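455aa long hypothetical phospho-sugar mutase (Sulfolobus tokodaii, PDB 2F7L) interconverts the 6- and 1-phosphates of glucosamine and of galactosamine, with magnesium as cofactor, on the routes to UDP-N-acetylglucosamine and UDP-N-acetylgalactosamine. Local coordinates at residues A[160-165]-A[334-339]; A[329-334]-A[343-348]; A[271-276]-A[349-354]; A[79-84]-A[153-158]. All blocks are in the same frame, centred on the assembly; numbering follows the deposited sequence.

How the interactions relate
From the N terminus, interaction 4 comes first. It closes the loop between 79-84 and 153-158 and joins helix 76-86 of domain I to helix 151-160 of domain II. The turn at 160-165 then opens interaction 1, which closes much later on 334-339 of domain III. Meanwhile 271-276 opens interaction 3 and 329-334 opens interaction 2. Both close on helix 342-356, first at 343-348 and then at 349-354, so interaction 2 is nested inside interaction 3. Interaction 1 crosses both and shares Pro334 with interaction 2. Interactions 2 and 3 lie within domain III, while interactions 4 and 1 link domain I to II and II to III.

Interaction 1 of 4, residues A[160-165]-A[334-339]; sequences LSHVDI and PPHQYV
The two loops come nearest at His162 and His336, whose CA atoms are 7.5 Å apart. Segment 160-165 makes a type I turn from Leu160 to Val163, and His162 projects from it toward the other loop. Its CG stands anti to the carbonyl carbon (chi1 -61°), which sends the imidazole toward the 334-339 loop. CE1 comes to 3.5 Å from the backbone O of Pro335. NE2 lies 3.6 Å from CA of His336, and CD2 lies 3.9 Å from CB of His336. The two imidazoles meet rim to rim, with planes at 72° and centroids 5.8 Å apart. Neither covers the face of the other. The contact joins two alpha/beta/alpha domains of the phosphohexose mutase fold. His162 belongs to domain II, in the link between helices 151-160 and 165-171. Pro335 and His336 belong to domain III, between strand 329-332 and helix 342-356. On the domain II side, OG of Ser161 sits 3.5 Å above the centre of the His162 ring, held by a hydrogen bond to O of Gly158. Pro335 adds its CB, 4.1 Å from CE1 of His162. The His336 ring is buried and also stacks with Tyr81 of domain I.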
loop_
_atom_site.group_PDB
_atom_site.type_symbol
_atom_site.label_atom_id
_atom_site.label_comp_id
_atom_site.label_asym_id
_atom_site.label_seq_id
_atom_site.Cartn_x
_atom_site.Cartn_y
_atom_site.Cartn_z
ATOM N N LEU A 160 1.659 -11.594 -14.970
ATOM C CA LEU A 160 1.132 -11.906 -16.302
ATOM C C LEU A 160 0.287 -13.174 -16.350
ATOM O O LEU A 160 -0.606 -13.311 -17.177
ATOM C CB LEU A 160 2.275 -12.018 -17.310
ATOM C CG LEU A 160 3.012 -10.693 -17.548
ATOM C CD1 LEU A 160 4.308 -10.934 -18.342
ATOM C CD2 LEU A 160 2.077 -9.696 -18.249
ATOM N N SER A 161 0.550 -14.094 -15.441
ATOM C CA SER A 161 -0.182 -15.338 -15.419
ATOM C C SER A 161 -1.649 -15.192 -15.018
ATOM O O SER A 161 -2.377 -16.180 -14.970
ATOM C CB SER A 161 0.500 -16.305 -14.469
ATOM O OG SER A 161 0.110 -16.029 -13.146
ATOM N N HIS A 162 -2.098 -13.981 -14.732
ATOM C CA HIS A 162 -3.494 -13.809 -14.323
ATOM C C HIS A 162 -4.375 -12.979 -15.246
ATOM O O HIS A 162 -5.521 -12.699 -14.899
ATOM C CB HIS A 162 -3.567 -13.225 -12.914
ATOM C CG HIS A 162 -2.943 -14.096 -11.872
ATOM N ND1 HIS A 162 -3.464 -15.319 -11.516
ATOM C CD2 HIS A 162 -1.843 -13.916 -11.104
ATOM C CE1 HIS A 162 -2.711 -15.855 -10.570
ATOM N NE2 HIS A 162 -1.723 -15.024 -10.303
ATOM N N VAL A 163 -3.852 -12.591 -16.407
ATOM C CA VAL A 163 -4.632 -11.818 -17.367
ATOM C C VAL A 163 -4.478 -12.342 -18.799
ATOM O O VAL A 163 -3.441 -12.894 -19.172
ATOM C CB VAL A 163 -4.236 -10.327 -17.364
ATOM C CG1 VAL A 163 -4.380 -9.753 -15.956
ATOM C CG2 VAL A 163 -2.835 -10.167 -17.879
ATOM N N ASP A 164 -5.526 -12.174 -19.593
ATOM C CA ASP A 164 -5.511 -12.593 -20.982
ATOM C C ASP A 164 -4.495 -11.736 -21.700
ATOM O O ASP A 164 -4.847 -10.688 -22.223
ATOM C CB ASP A 164 -6.874 -12.333 -21.603
ATOM C CG ASP A 164 -6.996 -12.897 -22.996
ATOM O OD1 ASP A 164 -5.983 -12.892 -23.746
ATOM O OD2 ASP A 164 -8.121 -13.330 -23.335
ATOM N N ILE A 165 -3.245 -12.172 -21.749
ATOM C CA ILE A 165 -2.219 -11.376 -22.408
ATOM C C ILE A 165 -2.510 -10.992 -23.857
ATOM O O ILE A 165 -2.235 -9.865 -24.279
ATOM C CB ILE A 165 -0.878 -12.078 -22.394
ATOM C CG1 ILE A 165 -0.443 -12.314 -20.954
ATOM C CG2 ILE A 165 0.147 -11.245 -23.177
ATOM C CD1 ILE A 165 0.916 -12.951 -20.850
ATOM N N PRO A 334 -5.841 -11.739 -4.237
ATOM C CA PRO A 334 -5.553 -13.072 -3.689
ATOM C C PRO A 334 -4.945 -14.095 -4.623
ATOM O O PRO A 334 -3.911 -14.667 -4.315
ATOM C CB PRO A 334 -6.896 -13.506 -3.119
ATOM C CG PRO A 334 -7.408 -12.220 -2.586
ATOM C CD PRO A 334 -7.130 -11.250 -3.723
ATOM N N PRO A 335 -5.583 -14.357 -5.771
ATOM C CA PRO A 335 -4.984 -15.344 -6.672
ATOM C C PRO A 335 -3.490 -15.112 -6.899
ATOM O O PRO A 335 -2.736 -16.064 -7.053
ATOM C CB PRO A 335 -5.829 -15.219 -7.947
ATOM C CG PRO A 335 -6.552 -13.911 -7.780
ATOM C CD PRO A 335 -6.837 -13.833 -6.334
ATOM N N HIS A 336 -3.067 -13.854 -6.917
ATOM C CA HIS A 336 -1.652 -13.523 -7.073
ATOM C C HIS A 336 -1.046 -13.573 -5.669
ATOM O O HIS A 336 -0.351 -14.513 -5.310
ATOM C CB HIS A 336 -1.502 -12.117 -7.630
ATOM C CG HIS A 336 -0.089 -11.729 -7.910
ATOM N ND1 HIS A 336 0.398 -10.462 -7.659
ATOM C CD2 HIS A 336 0.920 -12.411 -8.499
ATOM C CE1 HIS A 336 1.641 -10.376 -8.090
ATOM N NE2 HIS A 336 1.982 -11.544 -8.605
ATOM N N GLN A 337 -1.312 -12.533 -4.888
ATOM C CA GLN A 337 -0.862 -12.462 -3.506
ATOM C C GLN A 337 -1.770 -11.567 -2.668
ATOM O O GLN A 337 -2.546 -10.771 -3.212
ATOM C CB GLN A 337 0.606 -12.022 -3.401
ATOM C CG GLN A 337 1.024 -10.752 -4.076
ATOM C CD GLN A 337 2.520 -10.551 -3.937
ATOM O OE1 GLN A 337 3.171 -11.254 -3.166
ATOM N NE2 GLN A 337 3.073 -9.591 -4.669
ATOM N N TYR A 338 -1.681 -11.718 -1.347
ATOM C CA TYR A 338 -2.508 -10.954 -0.427
ATOM C C TYR A 338 -2.088 -9.513 -0.193
ATOM O O TYR A 338 -2.876 -8.727 0.335
ATOM C CB TYR A 338 -2.592 -11.671 0.922
ATOM C CG TYR A 338 -3.351 -12.971 0.842
ATOM C CD1 TYR A 338 -4.731 -12.992 0.552
ATOM C CD2 TYR A 338 -2.686 -14.189 0.985
ATOM C CE1 TYR A 338 -5.397 -14.182 0.399
ATOM C CE2 TYR A 338 -3.347 -15.376 0.838
ATOM C CZ TYR A 338 -4.685 -15.365 0.544
ATOM O OH TYR A 338 -5.292 -16.570 0.376
ATOM N N VAL A 339 -0.868 -9.162 -0.586
ATOM C CA VAL A 339 -0.375 -7.805 -0.383
ATOM C C VAL A 339 -0.738 -6.838 -1.502
ATOM O O VAL A 339 -1.159 -7.255 -2.574
ATOM C CB VAL A 339 1.186 -7.785 -0.188
ATOM C CG1 VAL A 339 1.566 -8.511 1.116
ATOM C CG2 VAL A 339 1.885 -8.407 -1.397
#

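Interaction 2 of 4, residues A[329-334]-A[343-348]; sequences GGFMYP and AMSFAL
Phe331 is the first residue of 329-334 to reach the helix at 343-348. CA of Phe331 is 6.7 Å from CA of Ser345. CB of Phe331 lies 3.7 Å from OG of Ser345, and the ring reaches further along the helix, where CE2 comes to 3.9 Å from CD1 of Leu348. The Phe331 and Leu348 side chains cross at about a right angle. The hydroxyl of Ser345 has its polar partner in the backbone O of Asp341, so toward Phe331 it acts as a packing surface. Met332 points away from the helix and packs on helix 309-318. Strand 329-332 is an edge strand of the domain III sheet, antiparallel to its neighbour 323-326, and helix 342-356 lies against it after a short loop. This is part of the alpha/beta/alpha layering of that domain. The turn leading into the strand probably matches the domain III loop that contacts the sugar in related phosphohexose mutases, and may do so here. Tyr333 comes next and again faces the helix. Its ring has CD1 of Leu348 over one face in a CH-pi contact, 3.9 Å from the centroid and 22° off the normal. The methyl is offset toward the rim, 3.6 Å from CG of Tyr333. CD2 of Leu348 lies farther out, near CE2 and CZ. Met344 approaches the same ring obliquely in a Met-aromatic contact, with SD 5.5 Å from the centroid. CG of Met344 is 4.1 Å from CB of Tyr333. The methionine chain bends at chi2 (69°), which brings the sulfur back beside the ring. Met344 also packs on His336.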
loop_
_atom_site.group_PDB
_atom_site.type_symbol
_atom_site.label_atom_id
_atom_site.label_comp_id
_atom_site.label_asym_id
_atom_site.label_seq_id
_atom_site.Cartn_x
_atom_site.Cartn_y
_atom_site.Cartn_z
ATOM N N GLY A 329 -4.519 3.717 -2.949
ATOM C CA GLY A 329 -3.906 2.977 -4.043
ATOM C C GLY A 329 -3.609 1.659 -3.368
ATOM O O GLY A 329 -4.015 1.464 -2.223
ATOM N N GLY A 330 -2.909 0.737 -3.986
ATOM C CA GLY A 330 -2.710 -0.474 -3.210
ATOM C C GLY A 330 -4.011 -1.256 -3.115
ATOM O O GLY A 330 -4.985 -0.880 -2.467
ATOM N N PHE A 331 -3.981 -2.380 -3.802
ATOM C CA PHE A 331 -5.095 -3.282 -3.952
ATOM C C PHE A 331 -4.524 -4.708 -3.817
ATOM O O PHE A 331 -3.429 -4.991 -4.326
ATOM C CB PHE A 331 -5.659 -3.027 -5.357
ATOM C CG PHE A 331 -6.720 -3.987 -5.781
ATOM C CD1 PHE A 331 -8.050 -3.780 -5.421
ATOM C CD2 PHE A 331 -6.391 -5.103 -6.547
ATOM C CE1 PHE A 331 -9.031 -4.669 -5.823
ATOM C CE2 PHE A 331 -7.362 -5.998 -6.953
ATOM C CZ PHE A 331 -8.688 -5.786 -6.594
ATOM N N MET A 332 -5.241 -5.599 -3.135
ATOM C CA MET A 332 -4.766 -6.980 -2.971
ATOM C C MET A 332 -5.584 -7.969 -3.791
ATOM O O MET A 332 -6.792 -8.054 -3.634
ATOM C CB MET A 332 -4.769 -7.394 -1.493
ATOM C CG MET A 332 -5.573 -6.481 -0.567
ATOM S SD MET A 332 -4.813 -4.863 -0.125
ATOM C CE MET A 332 -3.832 -5.442 1.346
ATOM N N TYR A 333 -4.906 -8.703 -4.670
ATOM C CA TYR A 333 -5.534 -9.688 -5.554
ATOM C C TYR A 333 -5.070 -11.078 -5.120
ATOM O O TYR A 333 -4.039 -11.559 -5.564
ATOM C CB TYR A 333 -5.117 -9.401 -7.004
ATOM C CG TYR A 333 -5.865 -10.201 -8.036
ATOM C CD1 TYR A 333 -7.253 -10.211 -8.058
ATOM C CD2 TYR A 333 -5.188 -10.998 -8.947
ATOM C CE1 TYR A 333 -7.954 -11.019 -8.962
ATOM C CE2 TYR A 333 -5.865 -11.803 -9.854
ATOM C CZ TYR A 333 -7.250 -11.821 -9.856
ATOM O OH TYR A 333 -7.926 -12.694 -10.690
ATOM N N PRO A 334 -5.841 -11.739 -4.237
ATOM C CA PRO A 334 -5.553 -13.072 -3.689
ATOM C C PRO A 334 -4.945 -14.095 -4.623
ATOM O O PRO A 334 -3.911 -14.667 -4.315
ATOM C CB PRO A 334 -6.896 -13.506 -3.119
ATOM C CG PRO A 334 -7.408 -12.220 -2.586
ATOM C CD PRO A 334 -7.130 -11.250 -3.723
ATOM N N ALA A 343 1.849 -3.203 -9.831
ATOM C CA ALA A 343 1.900 -3.701 -11.189
ATOM C C ALA A 343 0.732 -4.640 -11.347
ATOM O O ALA A 343 0.047 -4.602 -12.376
ATOM C CB ALA A 343 3.202 -4.441 -11.463
ATOM N N MET A 344 0.483 -5.470 -10.334
ATOM C CA MET A 344 -0.627 -6.405 -10.449
ATOM C C MET A 344 -1.888 -5.627 -10.758
ATOM O O MET A 344 -2.731 -6.077 -11.535
ATOM C CB MET A 344 -0.845 -7.207 -9.169
ATOM C CG MET A 344 -1.919 -8.308 -9.297
ATOM S SD MET A 344 -1.462 -9.708 -10.367
ATOM C CE MET A 344 -2.123 -9.169 -11.956
ATOM N N SER A 345 -2.000 -4.451 -10.151
ATOM C CA SER A 345 -3.160 -3.609 -10.333
ATOM C C SER A 345 -3.217 -3.035 -11.723
ATOM O O SER A 345 -4.277 -3.021 -12.339
ATOM C CB SER A 345 -3.135 -2.484 -9.317
ATOM O OG SER A 345 -3.070 -3.025 -8.022
ATOM N N PHE A 346 -2.083 -2.541 -12.201
ATOM C CA PHE A 346 -2.005 -1.956 -13.534
ATOM C C PHE A 346 -2.430 -2.983 -14.604
ATOM O O PHE A 346 -3.105 -2.643 -15.585
ATOM C CB PHE A 346 -0.575 -1.483 -13.802
ATOM C CG PHE A 346 -0.306 -1.152 -15.243
ATOM C CD1 PHE A 346 -0.745 0.041 -15.792
ATOM C CD2 PHE A 346 0.389 -2.039 -16.054
ATOM C CE1 PHE A 346 -0.492 0.351 -17.124
ATOM C CE2 PHE A 346 0.643 -1.737 -17.390
ATOM C CZ PHE A 346 0.200 -0.537 -17.923
ATOM N N ALA A 347 -2.028 -4.237 -14.402
ATOM C CA ALA A 347 -2.358 -5.323 -15.318
ATOM C C ALA A 347 -3.856 -5.646 -15.283
ATOM O O ALA A 347 -4.491 -5.845 -16.328
ATOM C CB ALA A 347 -1.553 -6.577 -14.962
ATOM N N LEU A 348 -4.414 -5.727 -14.083
ATOM C CA LEU A 348 -5.820 -6.022 -13.948
ATOM C C LEU A 348 -6.625 -4.900 -14.567
ATOM O O LEU A 348 -7.678 -5.134 -15.153
ATOM C CB LEU A 348 -6.196 -6.174 -12.480
ATOM C CG LEU A 348 -5.733 -7.467 -11.815
ATOM C CD1 LEU A 348 -5.997 -7.408 -10.319
ATOM C CD2 LEU A 348 -6.456 -8.643 -12.440
#

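Interaction 3 of 4, residues A[271-276]-A[349-354]; sequences SVKNPK and MLELLA
The flat group here is the carboxylate of Glu351, met by the ammonium end of Lys273. NZ arrives from the oxygen side of the carboxylate, close to its plane, and Lys273 does not stack over either face. NZ of Lys273 lies 2.6 Å from OE2 of Glu351 in a hydrogen-bonded salt bridge. OE2 receives the lysine through its syn lone pair, on the side of the other oxygen. NZ of Lys273 therefore also comes to 3.2 Å from OE1 of Glu351. The two side chains approach from opposite directions. Glu351 reaches out from the helix with its chain extended beyond CG. Lys273 is bent at chi3 (75°) and chi4 (74°), which curls the amine toward the acid. CE of Lys273 passes 3.6 Å from OE2 of Glu351. Segment 349-354 is part of helix 342-356. Lys273 sits near the C-terminal end of helix 259-272, and the bridge ties this region of domain III to helix 342-356. OE2 also accepts from NE1 of Trp269, and OE1 accepts from the backbone N of Asp164. NZ of Lys273 donates to the backbone O of His162 as well, so through His162 and Asp164 the ion pair is linked to domain II. Glu351 is buried, and burial alone would disfavour a charged acid. The lysine and the N-H donors would be expected to offset this, and the nearby start of helix 165-171 may help. Glu351 is therefore probably ionised, with Lys273 as its counter-charge.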
loop_
_atom_site.group_PDB
_atom_site.type_symbol
_atom_site.label_atom_id
_atom_site.label_comp_id
_atom_site.label_asym_id
_atom_site.label_seq_id
_atom_site.Cartn_x
_atom_site.Cartn_y
_atom_site.Cartn_z
ATOM N N SER A 271 -14.399 -10.283 -9.233
ATOM C CA SER A 271 -15.558 -11.181 -9.125
ATOM C C SER A 271 -15.864 -11.800 -10.491
ATOM O O SER A 271 -16.305 -12.947 -10.586
ATOM C CB SER A 271 -16.791 -10.420 -8.646
ATOM O OG SER A 271 -17.159 -9.454 -9.617
ATOM N N VAL A 272 -15.641 -11.027 -11.543
ATOM C CA VAL A 272 -15.872 -11.509 -12.894
ATOM C C VAL A 272 -14.900 -12.646 -13.208
ATOM O O VAL A 272 -15.249 -13.574 -13.932
ATOM C CB VAL A 272 -15.675 -10.377 -13.929
ATOM C CG1 VAL A 272 -15.739 -10.932 -15.335
ATOM C CG2 VAL A 272 -16.743 -9.296 -13.728
ATOM N N LYS A 273 -13.687 -12.574 -12.658
ATOM C CA LYS A 273 -12.669 -13.608 -12.874
ATOM C C LYS A 273 -12.817 -14.798 -11.919
ATOM O O LYS A 273 -12.125 -15.803 -12.058
ATOM C CB LYS A 273 -11.265 -13.027 -12.678
ATOM C CG LYS A 273 -10.886 -11.873 -13.575
ATOM C CD LYS A 273 -9.521 -11.316 -13.165
ATOM C CE LYS A 273 -8.358 -12.203 -13.576
ATOM N NZ LYS A 273 -8.120 -12.116 -15.023
ATOM N N ASN A 274 -13.690 -14.682 -10.929
ATOM C CA ASN A 274 -13.866 -15.773 -9.979
ATOM C C ASN A 274 -15.290 -15.886 -9.464
ATOM O O ASN A 274 -15.549 -15.621 -8.285
ATOM C CB ASN A 274 -12.923 -15.599 -8.784
ATOM C CG ASN A 274 -11.467 -15.552 -9.194
ATOM O OD1 ASN A 274 -10.924 -14.482 -9.502
ATOM N ND2 ASN A 274 -10.824 -16.715 -9.219
ATOM N N PRO A 275 -16.238 -16.280 -10.333
ATOM C CA PRO A 275 -17.620 -16.393 -9.852
ATOM C C PRO A 275 -17.651 -17.334 -8.662
ATOM O O PRO A 275 -18.462 -17.184 -7.751
ATOM C CB PRO A 275 -18.365 -16.949 -11.065
ATOM C CG PRO A 275 -17.586 -16.367 -12.241
ATOM C CD PRO A 275 -16.149 -16.558 -11.781
ATOM N N LYS A 276 -16.722 -18.284 -8.678
ATOM C CA LYS A 276 -16.595 -19.304 -7.637
ATOM C C LYS A 276 -16.202 -18.779 -6.255
ATOM O O LYS A 276 -16.457 -19.428 -5.237
ATOM C CB LYS A 276 -15.562 -20.353 -8.087
ATOM C CG LYS A 276 -14.168 -19.781 -8.490
ATOM C CD LYS A 276 -13.386 -19.108 -7.318
ATOM C CE LYS A 276 -13.253 -20.030 -6.082
ATOM N NZ LYS A 276 -12.515 -19.431 -4.924
ATOM N N MET A 349 -6.124 -3.679 -14.452
ATOM C CA MET A 349 -6.848 -2.541 -14.991
ATOM C C MET A 349 -6.917 -2.629 -16.500
ATOM O O MET A 349 -7.980 -2.456 -17.086
ATOM C CB MET A 349 -6.189 -1.226 -14.571
ATOM C CG MET A 349 -7.014 0.019 -14.903
ATOM S SD MET A 349 -8.589 0.086 -14.021
ATOM C CE MET A 349 -8.172 1.180 -12.656
ATOM N N LEU A 350 -5.774 -2.888 -17.129
ATOM C CA LEU A 350 -5.722 -3.018 -18.584
ATOM C C LEU A 350 -6.610 -4.180 -19.049
ATOM O O LEU A 350 -7.025 -4.211 -20.207
ATOM C CB LEU A 350 -4.283 -3.244 -19.068
ATOM C CG LEU A 350 -3.309 -2.067 -18.984
ATOM C CD1 LEU A 350 -2.030 -2.422 -19.704
ATOM C CD2 LEU A 350 -3.916 -0.828 -19.611
ATOM N N GLU A 351 -6.890 -5.137 -18.165
ATOM C CA GLU A 351 -7.746 -6.240 -18.559
ATOM C C GLU A 351 -9.171 -5.698 -18.536
ATOM O O GLU A 351 -9.820 -5.604 -19.574
ATOM C CB GLU A 351 -7.611 -7.444 -17.614
ATOM C CG GLU A 351 -7.551 -8.776 -18.370
ATOM C CD GLU A 351 -7.823 -10.015 -17.504
ATOM O OE1 GLU A 351 -7.566 -11.147 -17.987
ATOM O OE2 GLU A 351 -8.302 -9.873 -16.353
ATOM N N LEU A 352 -9.637 -5.318 -17.351
ATOM C CA LEU A 352 -10.967 -4.744 -17.145
ATOM C C LEU A 352 -11.299 -3.715 -18.243
ATOM O O LEU A 352 -12.380 -3.721 -18.825
ATOM C CB LEU A 352 -10.996 -4.090 -15.757
ATOM C CG LEU A 352 -12.258 -3.508 -15.113
ATOM C CD1 LEU A 352 -12.191 -1.985 -15.131
ATOM C CD2 LEU A 352 -13.498 -4.057 -15.825
ATOM N N LEU A 353 -10.339 -2.851 -18.531
ATOM C CA LEU A 353 -10.492 -1.827 -19.551
ATOM C C LEU A 353 -10.599 -2.445 -20.943
ATOM O O LEU A 353 -11.346 -1.966 -21.795
ATOM C CB LEU A 353 -9.285 -0.889 -19.497
ATOM C CG LEU A 353 -9.506 0.585 -19.829
ATOM C CD1 LEU A 353 -9.865 0.696 -21.292
ATOM C CD2 LEU A 353 -10.608 1.177 -18.947
ATOM N N ALA A 354 -9.845 -3.513 -21.173
ATOM C CA ALA A 354 -9.835 -4.190 -22.467
ATOM C C ALA A 354 -11.137 -4.901 -22.772
ATOM O O ALA A 354 -11.625 -4.875 -23.897
ATOM C CB ALA A 354 -8.702 -5.187 -22.508
#

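Interaction 4 of 4, residues A[79-84]-A[153-158]; sequences LQYAVK and STYVNG
Tyr81 lies against helix 153-158 and makes most of this contact. The two helical segments cross at 90°, with axes 9.1 Å apart, and their backbones are nearest at Tyr81 and Tyr155. CG of Tyr81 is anti to the backbone N (chi1 -173°), which aims the ring at the other helix. The ring then passes Thr154, Tyr155 and Gly158. CE2 of Tyr81 is 3.6 Å from O of Thr154 and 3.9 Å from its CG2. CD2 of Tyr81 is 3.9 Å from CA of Tyr155. The hydroxyl end reaches Gly158, which has no side chain in its way, with OH of Tyr81 3.8 Å from CA of Gly158. O of Thr154 and the CA atoms of Tyr155 and Gly158 meet the ring obliquely. The Tyr155 ring is turned differently: CB of Tyr81 sits at its edge, near its plane, 4.0 Å from CD1. Thr154 presents its methyl to Tyr81, while its OG1 hydrogen-bonds back to O of Arg150. The contact packs helix 76-86 of domain I on helix 151-160 of domain II, and the side chain of Tyr155 is about 7 Å from that of Asp245, a probable magnesium ligand. OH of Tyr155 makes a weak hydrogen bond to Asp341 of domain III. The contact is mainly van der Waals, with the carbonyl O of Thr154 and the Tyr81 hydroxyl also taking part. O of Thr154 already accepts the helix bond from N of Gly158, so beside the Tyr81 ring it is not left without a donor. Shape and van der Waals contact thus join these two domains here.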
loop_
_atom_site.group_PDB
_atom_site.type_symbol
_atom_site.label_atom_id
_atom_site.label_comp_id
_atom_site.label_asym_id
_atom_site.label_seq_id
_atom_site.Cartn_x
_atom_site.Cartn_y
_atom_site.Cartn_z
ATOM N N LEU A 79 9.534 -8.369 -3.938
ATOM C CA LEU A 79 10.369 -9.036 -2.947
ATOM C C LEU A 79 9.481 -10.003 -2.166
ATOM O O LEU A 79 9.818 -11.160 -1.969
ATOM C CB LEU A 79 10.960 -8.006 -1.981
ATOM C CG LEU A 79 12.361 -7.394 -2.103
ATOM C CD1 LEU A 79 13.109 -8.053 -3.216
ATOM C CD2 LEU A 79 12.261 -5.877 -2.302
ATOM N N GLN A 80 8.341 -9.513 -1.713
ATOM C CA GLN A 80 7.424 -10.339 -0.959
ATOM C C GLN A 80 6.999 -11.548 -1.769
ATOM O O GLN A 80 6.967 -12.675 -1.262
ATOM C CB GLN A 80 6.194 -9.528 -0.569
ATOM C CG GLN A 80 6.489 -8.425 0.406
ATOM C CD GLN A 80 5.306 -7.525 0.607
ATOM O OE1 GLN A 80 4.821 -6.895 -0.344
ATOM N NE2 GLN A 80 4.821 -7.453 1.843
ATOM N N TYR A 81 6.659 -11.304 -3.030
ATOM C CA TYR A 81 6.235 -12.377 -3.909
ATOM C C TYR A 81 7.350 -13.434 -3.994
ATOM O O TYR A 81 7.092 -14.649 -4.062
ATOM C CB TYR A 81 5.913 -11.828 -5.302
ATOM C CG TYR A 81 5.322 -12.894 -6.184
ATOM C CD1 TYR A 81 4.040 -13.395 -5.934
ATOM C CD2 TYR A 81 6.084 -13.473 -7.216
ATOM C CE1 TYR A 81 3.538 -14.439 -6.679
ATOM C CE2 TYR A 81 5.592 -14.510 -7.968
ATOM C CZ TYR A 81 4.318 -14.989 -7.704
ATOM O OH TYR A 81 3.794 -15.974 -8.504
ATOM N N ALA A 82 8.592 -12.955 -3.988
ATOM C CA ALA A 82 9.744 -13.832 -4.030
ATOM C C ALA A 82 9.772 -14.715 -2.775
ATOM O O ALA A 82 9.843 -15.946 -2.878
ATOM C CB ALA A 82 11.009 -13.019 -4.133
ATOM N N VAL A 83 9.698 -14.116 -1.593
ATOM C CA VAL A 83 9.725 -14.936 -0.391
ATOM C C VAL A 83 8.504 -15.852 -0.353
ATOM O O VAL A 83 8.575 -16.997 0.109
ATOM C CB VAL A 83 9.801 -14.072 0.892
ATOM C CG1 VAL A 83 8.856 -12.947 0.790
ATOM C CG2 VAL A 83 9.486 -14.910 2.115
ATOM N N LYS A 84 7.388 -15.354 -0.857
ATOM C CA LYS A 84 6.165 -16.141 -0.897
ATOM C C LYS A 84 6.295 -17.411 -1.756
ATOM O O LYS A 84 5.963 -18.504 -1.316
ATOM C CB LYS A 84 5.014 -15.285 -1.449
ATOM C CG LYS A 84 3.707 -16.023 -1.650
ATOM C CD LYS A 84 2.672 -15.136 -2.331
ATOM C CE LYS A 84 1.526 -15.942 -2.931
ATOM N NZ LYS A 84 0.763 -16.714 -1.905
ATOM N N SER A 153 12.040 -10.931 -12.498
ATOM C CA SER A 153 11.550 -11.871 -13.504
ATOM C C SER A 153 10.443 -12.755 -12.966
ATOM O O SER A 153 9.428 -12.924 -13.643
ATOM C CB SER A 153 12.674 -12.767 -14.056
ATOM O OG SER A 153 12.883 -13.930 -13.255
ATOM N N THR A 154 10.618 -13.315 -11.767
ATOM C CA THR A 154 9.596 -14.185 -11.184
ATOM C C THR A 154 8.297 -13.412 -10.956
ATOM O O THR A 154 7.203 -13.926 -11.180
ATOM C CB THR A 154 10.051 -14.769 -9.820
ATOM O OG1 THR A 154 11.279 -15.475 -9.988
ATOM C CG2 THR A 154 9.028 -15.722 -9.261
ATOM N N TYR A 155 8.437 -12.167 -10.521
ATOM C CA TYR A 155 7.313 -11.291 -10.225
ATOM C C TYR A 155 6.481 -10.990 -11.460
ATOM O O TYR A 155 5.270 -11.216 -11.470
ATOM C CB TYR A 155 7.859 -9.998 -9.619
ATOM C CG TYR A 155 6.860 -8.935 -9.233
ATOM C CD1 TYR A 155 5.929 -9.151 -8.223
ATOM C CD2 TYR A 155 6.908 -7.675 -9.830
ATOM C CE1 TYR A 155 5.068 -8.129 -7.806
ATOM C CE2 TYR A 155 6.070 -6.651 -9.439
ATOM C CZ TYR A 155 5.147 -6.872 -8.418
ATOM O OH TYR A 155 4.334 -5.823 -7.996
ATOM N N VAL A 156 7.129 -10.478 -12.502
ATOM C CA VAL A 156 6.416 -10.139 -13.726
ATOM C C VAL A 156 5.604 -11.300 -14.277
ATOM O O VAL A 156 4.407 -11.157 -14.538
ATOM C CB VAL A 156 7.368 -9.657 -14.806
ATOM C CG1 VAL A 156 6.621 -9.509 -16.120
ATOM C CG2 VAL A 156 7.994 -8.335 -14.370
ATOM N N ASN A 157 6.258 -12.443 -14.442
ATOM C CA ASN A 157 5.599 -13.631 -14.959
ATOM C C ASN A 157 4.422 -13.999 -14.082
ATOM O O ASN A 157 3.351 -14.367 -14.570
ATOM C CB ASN A 157 6.575 -14.788 -14.986
ATOM C CG ASN A 157 7.823 -14.474 -15.788
ATOM O OD1 ASN A 157 8.914 -14.954 -15.455
ATOM N ND2 ASN A 157 7.676 -13.681 -16.862
ATOM N N GLY A 158 4.633 -13.915 -12.776
ATOM C CA GLY A 158 3.564 -14.232 -11.855
ATOM C C GLY A 158 2.377 -13.338 -12.142
ATOM O O GLY A 158 1.251 -13.808 -12.210
#